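Side-chain contacts in serine--tRNA ligase (Pyrococcus horikoshii, PDB 2DQ0), which catalyses the ATP-dependent attachment of serine to tRNA(Ser), and probably also charges tRNA(Sec) with serine: residues I200-D205 against P431-K436; V193-A198 against R412-I417; V30-K35 against D100-R105; P11-N16 against P107-P112. All blocks are in the same frame, centred on the assembly; numbering follows the deposited sequence.

Interaction 1 (I200-D205 against P431-K436)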
# COMPACT_ATOMS: atom_id res chain seq x y z
N ILE A 200 0.62 -16.32 -4.57
CA ILE A 200 0.97 -15.93 -3.21
C ILE A 200 0.81 -17.17 -2.28
O ILE A 200 1.74 -17.54 -1.58
CB ILE A 200 0.05 -14.77 -2.73
CG1 ILE A 200 0.46 -13.47 -3.40
CG2 ILE A 200 0.12 -14.60 -1.19
CD1 ILE A 200 -0.53 -12.31 -3.12
N ARG A 201 -0.38 -17.78 -2.27
CA ARG A 201 -0.63 -18.96 -1.45
C ARG A 201 0.34 -20.10 -1.71
O ARG A 201 0.85 -20.71 -0.77
CB ARG A 201 -2.06 -19.47 -1.64
CG ARG A 201 -3.10 -18.83 -0.73
CD ARG A 201 -2.64 -18.75 0.74
NE ARG A 201 -2.43 -20.03 1.42
CZ ARG A 201 -3.38 -20.74 2.01
NH1 ARG A 201 -3.08 -21.89 2.61
NH2 ARG A 201 -4.65 -20.32 2.00
N PHE A 202 0.59 -20.40 -2.98
CA PHE A 202 1.53 -21.45 -3.34
C PHE A 202 2.90 -21.15 -2.71
O PHE A 202 3.43 -21.96 -1.94
CB PHE A 202 1.62 -21.53 -4.86
CG PHE A 202 2.76 -22.35 -5.36
CD1 PHE A 202 2.84 -23.71 -5.08
CD2 PHE A 202 3.76 -21.76 -6.14
CE1 PHE A 202 3.90 -24.47 -5.58
CE2 PHE A 202 4.82 -22.52 -6.64
CZ PHE A 202 4.90 -23.87 -6.36
N ALA A 203 3.47 -19.99 -3.02
CA ALA A 203 4.76 -19.61 -2.46
C ALA A 203 4.72 -19.72 -0.96
O ALA A 203 5.58 -20.34 -0.34
CB ALA A 203 5.11 -18.18 -2.85
N LEU A 204 3.71 -19.09 -0.39
CA LEU A 204 3.50 -19.08 1.05
C LEU A 204 3.51 -20.48 1.65
O LEU A 204 4.20 -20.73 2.63
CB LEU A 204 2.17 -18.41 1.34
CG LEU A 204 2.14 -17.46 2.53
CD1 LEU A 204 3.45 -16.70 2.67
CD2 LEU A 204 0.99 -16.51 2.30
N ASP A 205 2.74 -21.39 1.05
CA ASP A 205 2.64 -22.76 1.53
C ASP A 205 3.97 -23.50 1.55
O ASP A 205 4.36 -24.10 2.56
CB ASP A 205 1.64 -23.54 0.67
CG ASP A 205 0.19 -23.28 1.05
OD1 ASP A 205 -0.08 -22.57 2.06
OD2 ASP A 205 -0.70 -23.78 0.35
N PRO A 431 0.04 -24.15 -14.89
CA PRO A 431 0.77 -25.26 -14.29
C PRO A 431 -0.07 -26.06 -13.30
O PRO A 431 -0.71 -25.49 -12.42
CB PRO A 431 1.94 -24.58 -13.58
CG PRO A 431 2.15 -23.32 -14.38
CD PRO A 431 0.76 -22.87 -14.71
N LYS A 432 -0.05 -27.39 -13.43
CA LYS A 432 -0.83 -28.28 -12.56
C LYS A 432 -0.70 -27.97 -11.05
O LYS A 432 -1.67 -28.03 -10.32
CB LYS A 432 -0.43 -29.75 -12.83
CG LYS A 432 -0.40 -30.08 -14.34
CD LYS A 432 0.28 -31.43 -14.68
CE LYS A 432 0.61 -31.58 -16.19
NZ LYS A 432 -0.57 -31.74 -17.08
N VAL A 433 0.49 -27.63 -10.60
CA VAL A 433 0.70 -27.33 -9.20
C VAL A 433 -0.23 -26.25 -8.67
O VAL A 433 -0.54 -26.25 -7.47
CB VAL A 433 2.14 -26.84 -8.93
CG1 VAL A 433 2.48 -27.01 -7.46
CG2 VAL A 433 3.12 -27.59 -9.81
N LEU A 434 -0.67 -25.33 -9.53
CA LEU A 434 -1.56 -24.25 -9.09
C LEU A 434 -3.06 -24.56 -9.18
O LEU A 434 -3.88 -23.82 -8.63
CB LEU A 434 -1.28 -22.95 -9.87
CG LEU A 434 0.13 -22.37 -9.79
CD1 LEU A 434 0.30 -21.23 -10.75
CD2 LEU A 434 0.41 -21.93 -8.37
N TRP A 435 -3.42 -25.65 -9.86
CA TRP A 435 -4.83 -26.02 -10.02
C TRP A 435 -5.62 -26.06 -8.69
O TRP A 435 -6.79 -25.68 -8.64
CB TRP A 435 -4.97 -27.37 -10.71
CG TRP A 435 -4.48 -27.43 -12.13
CD1 TRP A 435 -4.00 -26.39 -12.89
CD2 TRP A 435 -4.44 -28.58 -12.97
NE1 TRP A 435 -3.66 -26.83 -14.14
CE2 TRP A 435 -3.92 -28.17 -14.23
CE3 TRP A 435 -4.79 -29.92 -12.79
CZ2 TRP A 435 -3.75 -29.06 -15.29
CZ3 TRP A 435 -4.61 -30.81 -13.84
CH2 TRP A 435 -4.10 -30.37 -15.08
N LYS A 436 -4.98 -26.52 -7.62
CA LYS A 436 -5.66 -26.59 -6.34
C LYS A 436 -5.96 -25.18 -5.84
O LYS A 436 -6.92 -24.96 -5.10
CB LYS A 436 -4.86 -27.38 -5.30
CG LYS A 436 -3.46 -26.86 -4.98
CD LYS A 436 -2.77 -27.83 -4.01
CE LYS A 436 -1.28 -27.55 -3.81
NZ LYS A 436 -0.39 -28.12 -4.89

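Interaction 2 (V193-A198 against R412-I417). With SSA (5'-O-(N-(L-seryl)-sulfamoyl)adenosine), chain G; SO4 (sulfate ion), chain E.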
# COMPACT_ATOMS: atom_id res chain seq x y z
N VAL A 193 -6.64 -12.19 -11.54
CA VAL A 193 -6.68 -11.82 -10.13
C VAL A 193 -6.58 -13.10 -9.31
O VAL A 193 -5.86 -13.15 -8.31
CB VAL A 193 -7.99 -11.06 -9.76
CG1 VAL A 193 -8.06 -10.85 -8.26
CG2 VAL A 193 -8.03 -9.71 -10.46
N ILE A 194 -7.28 -14.14 -9.74
CA ILE A 194 -7.21 -15.40 -9.02
C ILE A 194 -5.80 -15.98 -9.12
O ILE A 194 -5.27 -16.53 -8.17
CB ILE A 194 -8.24 -16.44 -9.56
CG1 ILE A 194 -9.53 -16.41 -8.73
CG2 ILE A 194 -7.71 -17.85 -9.37
CD1 ILE A 194 -10.11 -15.06 -8.53
N LEU A 195 -5.19 -15.83 -10.30
CA LEU A 195 -3.85 -16.35 -10.51
C LEU A 195 -2.82 -15.67 -9.57
O LEU A 195 -1.92 -16.32 -9.03
CB LEU A 195 -3.44 -16.16 -11.98
CG LEU A 195 -2.04 -16.64 -12.31
CD1 LEU A 195 -1.93 -18.13 -11.99
CD2 LEU A 195 -1.75 -16.38 -13.76
N ASP A 196 -2.98 -14.35 -9.40
CA ASP A 196 -2.11 -13.56 -8.56
C ASP A 196 -2.22 -14.10 -7.14
O ASP A 196 -1.20 -14.46 -6.53
CB ASP A 196 -2.55 -12.09 -8.61
CG ASP A 196 -1.63 -11.16 -7.82
OD1 ASP A 196 -1.27 -10.10 -8.35
OD2 ASP A 196 -1.28 -11.46 -6.67
N LEU A 197 -3.44 -14.16 -6.60
CA LEU A 197 -3.61 -14.69 -5.24
C LEU A 197 -3.10 -16.11 -5.11
O LEU A 197 -2.50 -16.46 -4.09
CB LEU A 197 -5.06 -14.67 -4.80
CG LEU A 197 -5.77 -13.32 -4.68
CD1 LEU A 197 -7.04 -13.56 -3.87
CD2 LEU A 197 -4.87 -12.24 -4.01
N ALA A 198 -3.36 -16.93 -6.13
CA ALA A 198 -2.93 -18.32 -6.12
C ALA A 198 -1.42 -18.42 -5.97
O ALA A 198 -0.92 -19.23 -5.18
CB ALA A 198 -3.38 -19.02 -7.39
N ARG A 412 5.94 -10.49 -12.22
CA ARG A 412 6.75 -11.21 -13.20
C ARG A 412 6.51 -12.69 -13.30
O ARG A 412 6.87 -13.29 -14.30
CB ARG A 412 8.22 -10.92 -12.95
CG ARG A 412 8.47 -9.43 -13.06
CD ARG A 412 9.90 -9.10 -13.07
NE ARG A 412 10.08 -7.70 -13.37
CZ ARG A 412 11.25 -7.09 -13.40
NH1 ARG A 412 11.30 -5.80 -13.70
NH2 ARG A 412 12.36 -7.77 -13.13
N ALA A 413 5.90 -13.29 -12.27
CA ALA A 413 5.62 -14.71 -12.34
C ALA A 413 4.46 -14.86 -13.35
O ALA A 413 4.41 -15.78 -14.18
CB ALA A 413 5.20 -15.21 -10.97
N ILE A 414 3.54 -13.91 -13.28
CA ILE A 414 2.41 -13.92 -14.17
C ILE A 414 2.88 -13.74 -15.60
O ILE A 414 2.37 -14.41 -16.50
CB ILE A 414 1.37 -12.82 -13.76
CG1 ILE A 414 0.61 -13.27 -12.51
CG2 ILE A 414 0.39 -12.52 -14.90
CD1 ILE A 414 -0.40 -12.24 -12.03
N VAL A 415 3.86 -12.86 -15.84
CA VAL A 415 4.33 -12.69 -17.21
C VAL A 415 4.99 -14.00 -17.64
O VAL A 415 4.68 -14.54 -18.71
CB VAL A 415 5.36 -11.49 -17.41
CG1 VAL A 415 4.76 -10.20 -16.93
CG2 VAL A 415 6.63 -11.75 -16.69
N ALA A 416 5.86 -14.55 -16.78
CA ALA A 416 6.52 -15.79 -17.14
C ALA A 416 5.51 -16.89 -17.48
O ALA A 416 5.71 -17.64 -18.45
CB ALA A 416 7.47 -16.24 -16.04
N ILE A 417 4.43 -16.98 -16.71
CA ILE A 417 3.44 -18.02 -16.95
C ILE A 417 2.68 -17.78 -18.24
O ILE A 417 2.44 -18.72 -19.00
CB ILE A 417 2.45 -18.16 -15.76
CG1 ILE A 417 3.20 -18.76 -14.57
CG2 ILE A 417 1.24 -19.03 -16.15
CD1 ILE A 417 2.37 -18.91 -13.32
N10 SSA G . 14.01 -8.00 -1.21
CA SSA G . 14.68 -8.40 -2.46
CB SSA G . 14.46 -9.86 -2.74
OG SSA G . 13.12 -10.14 -3.16
C9 SSA G . 14.22 -7.62 -3.68
O9 SSA G . 13.27 -6.85 -3.61
N8 SSA G . 14.90 -7.82 -4.81
S1 SSA G . 14.45 -7.08 -6.17
O1S SSA G . 14.59 -5.65 -5.90
O2S SSA G . 15.23 -7.70 -7.24
O5' SSA G . 12.93 -7.44 -6.30
C5' SSA G . 12.55 -8.80 -6.35
C4' SSA G . 11.72 -9.09 -7.56
O4' SSA G . 10.50 -8.32 -7.55
C3' SSA G . 12.31 -8.81 -8.93
O3' SSA G . 13.22 -9.83 -9.28
C2' SSA G . 11.05 -8.90 -9.77
O2' SSA G . 10.57 -10.21 -9.95
C1' SSA G . 10.07 -8.10 -8.89
N9 SSA G . 10.11 -6.66 -9.11
C8 SSA G . 11.04 -5.73 -8.69
N7 SSA G . 10.77 -4.51 -9.06
C5 SSA G . 9.58 -4.64 -9.78
C6 SSA G . 8.76 -3.70 -10.46
N6 SSA G . 9.04 -2.40 -10.52
N1 SSA G . 7.62 -4.15 -11.07
C2 SSA G . 7.34 -5.47 -11.00
N3 SSA G . 8.04 -6.45 -10.38
C4 SSA G . 9.16 -5.96 -9.80
S SO4 E . 15.25 -5.75 -15.10
O1 SO4 E . 14.99 -4.85 -13.94
O2 SO4 E . 16.53 -5.40 -15.74
O3 SO4 E . 14.16 -5.59 -16.08
O4 SO4 E . 15.29 -7.16 -14.64

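Interaction 3 (V30-K35 against D100-R105)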
# COMPACT_ATOMS: atom_id res chain seq x y z
N VAL A 30 38.27 6.23 1.87
CA VAL A 30 38.98 5.34 2.78
C VAL A 30 40.03 6.11 3.57
O VAL A 30 40.17 5.92 4.78
CB VAL A 30 39.65 4.22 2.02
CG1 VAL A 30 40.28 3.22 3.00
CG2 VAL A 30 38.64 3.55 1.13
N ASP A 31 40.76 6.99 2.89
CA ASP A 31 41.79 7.77 3.54
C ASP A 31 41.16 8.83 4.40
O ASP A 31 41.67 9.15 5.49
CB ASP A 31 42.72 8.43 2.51
CG ASP A 31 43.52 7.42 1.71
OD1 ASP A 31 44.13 6.51 2.31
OD2 ASP A 31 43.55 7.55 0.47
N GLU A 32 40.05 9.38 3.93
CA GLU A 32 39.37 10.41 4.69
C GLU A 32 38.90 9.88 6.05
O GLU A 32 39.12 10.51 7.08
CB GLU A 32 38.20 10.98 3.89
CG GLU A 32 37.46 12.15 4.58
CD GLU A 32 38.38 13.31 5.01
OE1 GLU A 32 39.51 13.42 4.50
OE2 GLU A 32 37.95 14.12 5.86
N ILE A 33 38.27 8.71 6.06
CA ILE A 33 37.79 8.15 7.31
C ILE A 33 38.98 7.79 8.20
O ILE A 33 38.91 7.87 9.43
CB ILE A 33 36.88 6.91 7.09
CG1 ILE A 33 37.72 5.67 6.85
CG2 ILE A 33 35.96 7.13 5.87
CD1 ILE A 33 36.92 4.48 6.35
N LEU A 34 40.09 7.42 7.56
CA LEU A 34 41.29 7.07 8.31
C LEU A 34 41.90 8.26 9.05
O LEU A 34 42.21 8.15 10.24
CB LEU A 34 42.33 6.44 7.38
CG LEU A 34 42.06 4.98 7.05
CD1 LEU A 34 43.17 4.44 6.16
CD2 LEU A 34 41.95 4.17 8.33
N LYS A 35 42.06 9.38 8.35
CA LYS A 35 42.64 10.56 8.98
C LYS A 35 41.68 11.10 10.04
O LYS A 35 42.10 11.74 11.01
CB LYS A 35 43.00 11.64 7.94
CG LYS A 35 42.01 12.78 7.79
CD LYS A 35 42.68 14.14 7.98
CE LYS A 35 43.74 14.40 6.92
NZ LYS A 35 44.51 15.66 7.15
N ASP A 100 30.92 8.30 10.47
CA ASP A 100 29.75 7.48 10.21
C ASP A 100 29.06 7.86 8.91
O ASP A 100 28.56 6.99 8.19
CB ASP A 100 28.76 7.55 11.36
CG ASP A 100 29.24 6.81 12.59
OD1 ASP A 100 29.89 5.75 12.42
OD2 ASP A 100 28.95 7.27 13.71
N TYR A 101 29.03 9.15 8.60
CA TYR A 101 28.42 9.63 7.36
C TYR A 101 28.96 8.83 6.18
O TYR A 101 28.21 8.41 5.31
CB TYR A 101 28.73 11.10 7.15
CG TYR A 101 28.24 11.63 5.84
CD1 TYR A 101 26.98 12.20 5.74
CD2 TYR A 101 29.05 11.60 4.70
CE1 TYR A 101 26.53 12.75 4.53
CE2 TYR A 101 28.63 12.14 3.49
CZ TYR A 101 27.36 12.71 3.42
OH TYR A 101 26.91 13.24 2.23
N TYR A 102 30.28 8.64 6.15
CA TYR A 102 30.91 7.87 5.09
C TYR A 102 30.62 6.38 5.28
O TYR A 102 30.29 5.66 4.33
CB TYR A 102 32.42 8.09 5.09
CG TYR A 102 32.83 9.49 4.74
CD1 TYR A 102 33.51 10.29 5.67
CD2 TYR A 102 32.56 10.03 3.49
CE1 TYR A 102 33.89 11.58 5.36
CE2 TYR A 102 32.93 11.32 3.16
CZ TYR A 102 33.60 12.09 4.10
OH TYR A 102 33.95 13.38 3.79
N LEU A 103 30.75 5.91 6.52
CA LEU A 103 30.52 4.50 6.76
C LEU A 103 29.17 4.01 6.28
O LEU A 103 29.06 2.91 5.77
CB LEU A 103 30.68 4.17 8.25
CG LEU A 103 32.11 4.18 8.82
CD1 LEU A 103 32.07 3.81 10.30
CD2 LEU A 103 32.98 3.20 8.04
N TRP A 104 28.13 4.84 6.43
CA TRP A 104 26.78 4.47 6.02
C TRP A 104 26.61 4.59 4.54
O TRP A 104 25.65 4.07 3.97
CB TRP A 104 25.74 5.39 6.67
CG TRP A 104 25.42 5.04 8.08
CD1 TRP A 104 26.23 5.19 9.17
CD2 TRP A 104 24.19 4.47 8.56
NE1 TRP A 104 25.59 4.75 10.30
CE2 TRP A 104 24.34 4.30 9.96
CE3 TRP A 104 22.99 4.09 7.95
CZ2 TRP A 104 23.31 3.77 10.76
CZ3 TRP A 104 21.98 3.56 8.74
CH2 TRP A 104 22.15 3.40 10.13
N ARG A 105 27.54 5.29 3.92
CA ARG A 105 27.45 5.51 2.50
C ARG A 105 28.45 4.70 1.69
O ARG A 105 28.79 5.06 0.57
CB ARG A 105 27.53 7.02 2.23
CG ARG A 105 26.14 7.67 2.09
CD ARG A 105 26.08 9.13 2.50
NE ARG A 105 26.04 9.21 3.95
CZ ARG A 105 25.12 9.86 4.64
NH1 ARG A 105 24.16 10.50 4.01
NH2 ARG A 105 25.17 9.85 5.97

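Interaction 4 (P11-N16 against P107-P112)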
# COMPACT_ATOMS: atom_id res chain seq x y z
N PRO A 11 42.48 -1.13 4.50
CA PRO A 11 42.01 -0.10 3.56
C PRO A 11 42.17 -0.43 2.08
O PRO A 11 41.34 -0.04 1.26
CB PRO A 11 42.80 1.14 3.98
CG PRO A 11 44.01 0.58 4.67
CD PRO A 11 43.45 -0.58 5.45
N GLU A 12 43.23 -1.14 1.73
CA GLU A 12 43.45 -1.50 0.32
C GLU A 12 42.37 -2.46 -0.13
O GLU A 12 41.93 -2.41 -1.27
CB GLU A 12 44.83 -2.14 0.12
CG GLU A 12 45.99 -1.18 0.30
CD GLU A 12 46.11 -0.20 -0.84
OE1 GLU A 12 46.24 1.03 -0.58
OE2 GLU A 12 46.09 -0.66 -2.00
N LEU A 13 41.94 -3.35 0.77
CA LEU A 13 40.89 -4.31 0.46
C LEU A 13 39.61 -3.56 0.10
O LEU A 13 38.94 -3.90 -0.87
CB LEU A 13 40.64 -5.22 1.65
CG LEU A 13 39.52 -6.27 1.67
CD1 LEU A 13 38.19 -5.60 1.83
CD2 LEU A 13 39.54 -7.10 0.42
N VAL A 14 39.28 -2.55 0.88
CA VAL A 14 38.08 -1.78 0.64
C VAL A 14 38.20 -0.85 -0.58
O VAL A 14 37.22 -0.63 -1.30
CB VAL A 14 37.63 -1.02 1.93
CG1 VAL A 14 38.82 -0.47 2.64
CG2 VAL A 14 36.66 0.10 1.59
N LYS A 15 39.39 -0.32 -0.83
CA LYS A 15 39.57 0.54 -1.99
C LYS A 15 39.45 -0.27 -3.28
O LYS A 15 38.80 0.16 -4.24
CB LYS A 15 40.95 1.20 -1.98
CG LYS A 15 41.14 2.20 -0.87
CD LYS A 15 42.47 2.92 -1.03
CE LYS A 15 42.65 3.93 0.08
NZ LYS A 15 43.73 4.90 -0.23
N ASN A 16 40.08 -1.44 -3.31
CA ASN A 16 40.03 -2.27 -4.50
C ASN A 16 38.62 -2.79 -4.78
O ASN A 16 38.25 -2.99 -5.95
CB ASN A 16 41.01 -3.45 -4.40
CG ASN A 16 42.47 -3.00 -4.44
OD1 ASN A 16 42.81 -1.98 -5.03
ND2 ASN A 16 43.34 -3.79 -3.81
N PRO A 107 29.32 0.78 0.20
CA PRO A 107 28.69 -0.52 -0.05
C PRO A 107 29.37 -1.68 0.64
O PRO A 107 30.56 -1.61 0.95
CB PRO A 107 28.75 -0.65 -1.57
CG PRO A 107 30.04 -0.01 -1.89
CD PRO A 107 30.02 1.25 -1.00
N ASN A 108 28.61 -2.75 0.84
CA ASN A 108 29.13 -3.94 1.47
C ASN A 108 30.29 -4.47 0.64
O ASN A 108 30.31 -4.32 -0.58
CB ASN A 108 28.05 -5.02 1.58
CG ASN A 108 28.33 -6.01 2.70
OD1 ASN A 108 27.52 -6.89 3.00
ND2 ASN A 108 29.49 -5.86 3.33
N ILE A 109 31.27 -5.07 1.32
CA ILE A 109 32.41 -5.63 0.65
C ILE A 109 31.91 -6.89 -0.03
O ILE A 109 31.19 -7.69 0.58
CB ILE A 109 33.51 -6.01 1.66
CG1 ILE A 109 33.93 -4.77 2.45
CG2 ILE A 109 34.73 -6.58 0.92
CD1 ILE A 109 34.47 -3.66 1.59
N THR A 110 32.27 -7.06 -1.30
CA THR A 110 31.84 -8.22 -2.07
C THR A 110 32.60 -9.47 -1.65
O THR A 110 33.74 -9.40 -1.19
CB THR A 110 32.09 -8.04 -3.59
OG1 THR A 110 33.49 -8.11 -3.86
CG2 THR A 110 31.54 -6.69 -4.07
N HIS A 111 31.95 -10.61 -1.84
CA HIS A 111 32.53 -11.90 -1.54
C HIS A 111 33.50 -12.27 -2.66
O HIS A 111 33.36 -11.83 -3.81
CB HIS A 111 31.43 -12.95 -1.42
CG HIS A 111 31.93 -14.29 -0.99
ND1 HIS A 111 32.59 -15.15 -1.85
CD2 HIS A 111 31.88 -14.93 0.20
CE1 HIS A 111 32.91 -16.25 -1.20
NE2 HIS A 111 32.49 -16.14 0.05
N PRO A 112 34.51 -13.08 -2.33
CA PRO A 112 35.49 -13.50 -3.34
C PRO A 112 34.86 -14.21 -4.53
O PRO A 112 35.39 -14.15 -5.64
CB PRO A 112 36.42 -14.39 -2.54
CG PRO A 112 36.43 -13.71 -1.21
CD PRO A 112 34.97 -13.47 -0.98

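Interaction 1 (I200-D205 against P431-K436)
Phe202 lies across Val433 and Leu434, bringing the long motif 1 helix of this class II synthetase (residues 190-209) against the turn that leads into the short C-terminal helix 435-438. Both neighbours meet the phenyl ring obliquely, each with a single methyl. Val433 CG1 comes in at the outer part of the ring, 3.5 Å from Phe202 CE1, while Leu434 CD2 fills in near the root of the side chain, 3.7 Å from Phe202 CB. The Phe202 and Leu434 side chains run at roughly a right angle to each other. Phe202 CG stands opposite its backbone N (chi1 167°), which swings the ring off the helix toward the turn. No hydrogen bond joins the two segments, so the contact is purely apolar.

Leu330 and Glu333 of helix 316-333 also pack on the Phe202 side chain, and Leu434 reaches further along the motif 1 helix to Leu195 and Leu199. The helix has its dimer face here as well: Leu197 of the second subunit packs on Ile200, Arg201 and Leu204, and Arg201 NH2 donates to Tyr437 O of that subunit. The other arm of this guanidinium is held within its own helix. Arg201 NH1, with its acceptor nearly in the guanidinium plane, makes a 3.1 Å salt bridge to the syn lone pair of Asp205 OD1, with an N-H...O angle of 163°.

Interaction 2 (V193-A198 against R412-I417)
In the motif 3 helix of the class II catalytic core (residues 410-420), Ile414 packs against Leu195 and Asp196 of the motif 1 helix, and two residues earlier Arg412 lines the seryl-adenylate pocket. Ile414 uses its extended branch: CG1 lies 4.1 Å from Leu195 CD2, the two side chains passing alongside and pointing opposite ways, and Ile414 CD1 ends 4.0 Å from Asp196 CB. A chi1 of -176° sets the buried Asp196 carboxylate trans to the amide nitrogen, where it meets polar partners outside the two segments; OD2 bonds to His303 ND1 and OD1 more weakly to Thr410 OG1.

Arg412 leaves the helix on another side. Its chain, extended from CG to NE, runs past the analog's ribose, with Arg412 CD 3.4 Å from SSA O2', and the adenine carbon SSA C4 lies over one face of the guanidinium, offset toward that group's rim. Bonds from NE to Phe297 O and from NH2 to Glu370 O fix the rotation of this flat group, whereas the bond from Arg412 NH2 to sulfate O4 is weak at 3.4 Å. An arginine stacked on the adenine is the signature of motif 3 in class II aminoacyl-tRNA synthetases.

Interaction 3 (V30-K35 against D100-R105)
Tyr102 lays its side chain across Ile33 and Glu32, bridging the two long helices (28-65 and 72-103) of the antiparallel coiled-coil arm that forms the N-terminal tRNA-binding extension of seryl-tRNA synthetase. At the root of the tyrosine, Ile33 CG2 sits 3.7 Å from Tyr102 CB, the two side chains lying side by side but running in opposing senses. Farther out, the aliphatic part of Glu32 takes over: its CG comes within 3.7 Å of Tyr102 CE1 and lies close to the hydroxyl too. A bend at chi2 (53°) turns the Glu32 carboxylate off that line, its plane 74° from the ring's. Ile33 CD1 adds a looser contact at 4.5 Å from Leu103 CD2.

Burial grows from the glutamate toward Ile33 and Leu103, and Ile7 of helix 4-9 covers Ile33 from outside the pair. Trp29 meets the Tyr102 ring edge-to-face, giving the tyrosine a third partner on helix 28-65. Farther along the chain, Arg105 folds back over Tyr101, its NE above the centre of the phenol ring and donating a nearly straight 2.7 Å hydrogen bond to Tyr101 O.

Interaction 4 (P11-N16 against P107-P112)
Ile109 pushes both of its branches toward Leu13 and Val14, pressing the loop that follows the coiled-coil arm against helix 11-21 at the base of the N-terminal domain. The closer touch is methyl to methyl: Leu13 CD1 stands 3.7 Å from Ile109 CG2, with the side chains running at a slant to one another. A trans first torsion (chi1 175°) carries the isobutyl end of Leu13 to the loop, although its first bond does not aim there. The longer branch of Ile109 reaches the helix itself, CD1 ending 4.1 Å from Val14 CB and nearly as close to Val14 CA. With chi1 -58° and chi2 -60° this branch is folded rather than extended, which brings CD1 onto the helix surface. Val14 is the buried member of the trio and also packs on Val30 of helix 28-65.

Away from Val14 the contact thins out. Leu13 is only partly covered, Glu12 and Asn16 of the same helix are exposed, and Pro112, at the end of segment 107-112, is exposed too. Polar groups meet the helix beside the apolar patch: Thr110 OG1 bonds to Asp17 OD2, and Asn108 O accepts from Arg21 NH1, both partners lying farther along helix 11-21. Backbone bonds tie Asn108 to Tyr350 and His111 to Ala353. With just three aliphatic side chains and no hydrogen bond between the two segments, the contact itself is purely apolar and supplies shape and burial, without a directional bond of its own.

How the interactions relate
Interactions 1 and 2 share helix 190-209 and pack on each other, Leu434 CD1 meeting Leu195 CD1 at 4.0 Å; both also touch the second subunit. Interaction 2 reaches the seryl-adenylate analog directly through Arg412, whereas in interaction 1 the Phe202 side chain remains about 14 Å from it. Interactions 3 and 4 belong to the N-terminal domain, far from the annotated sites, and are tied together by a 2.7 Å salt bridge from Lys15 NZ to Asp31 OD2 and by Val30 packing on Pro11. The centres of interactions 2 and 3 lie about 45 Å apart, separating the catalytic core from the tRNA-binding arm.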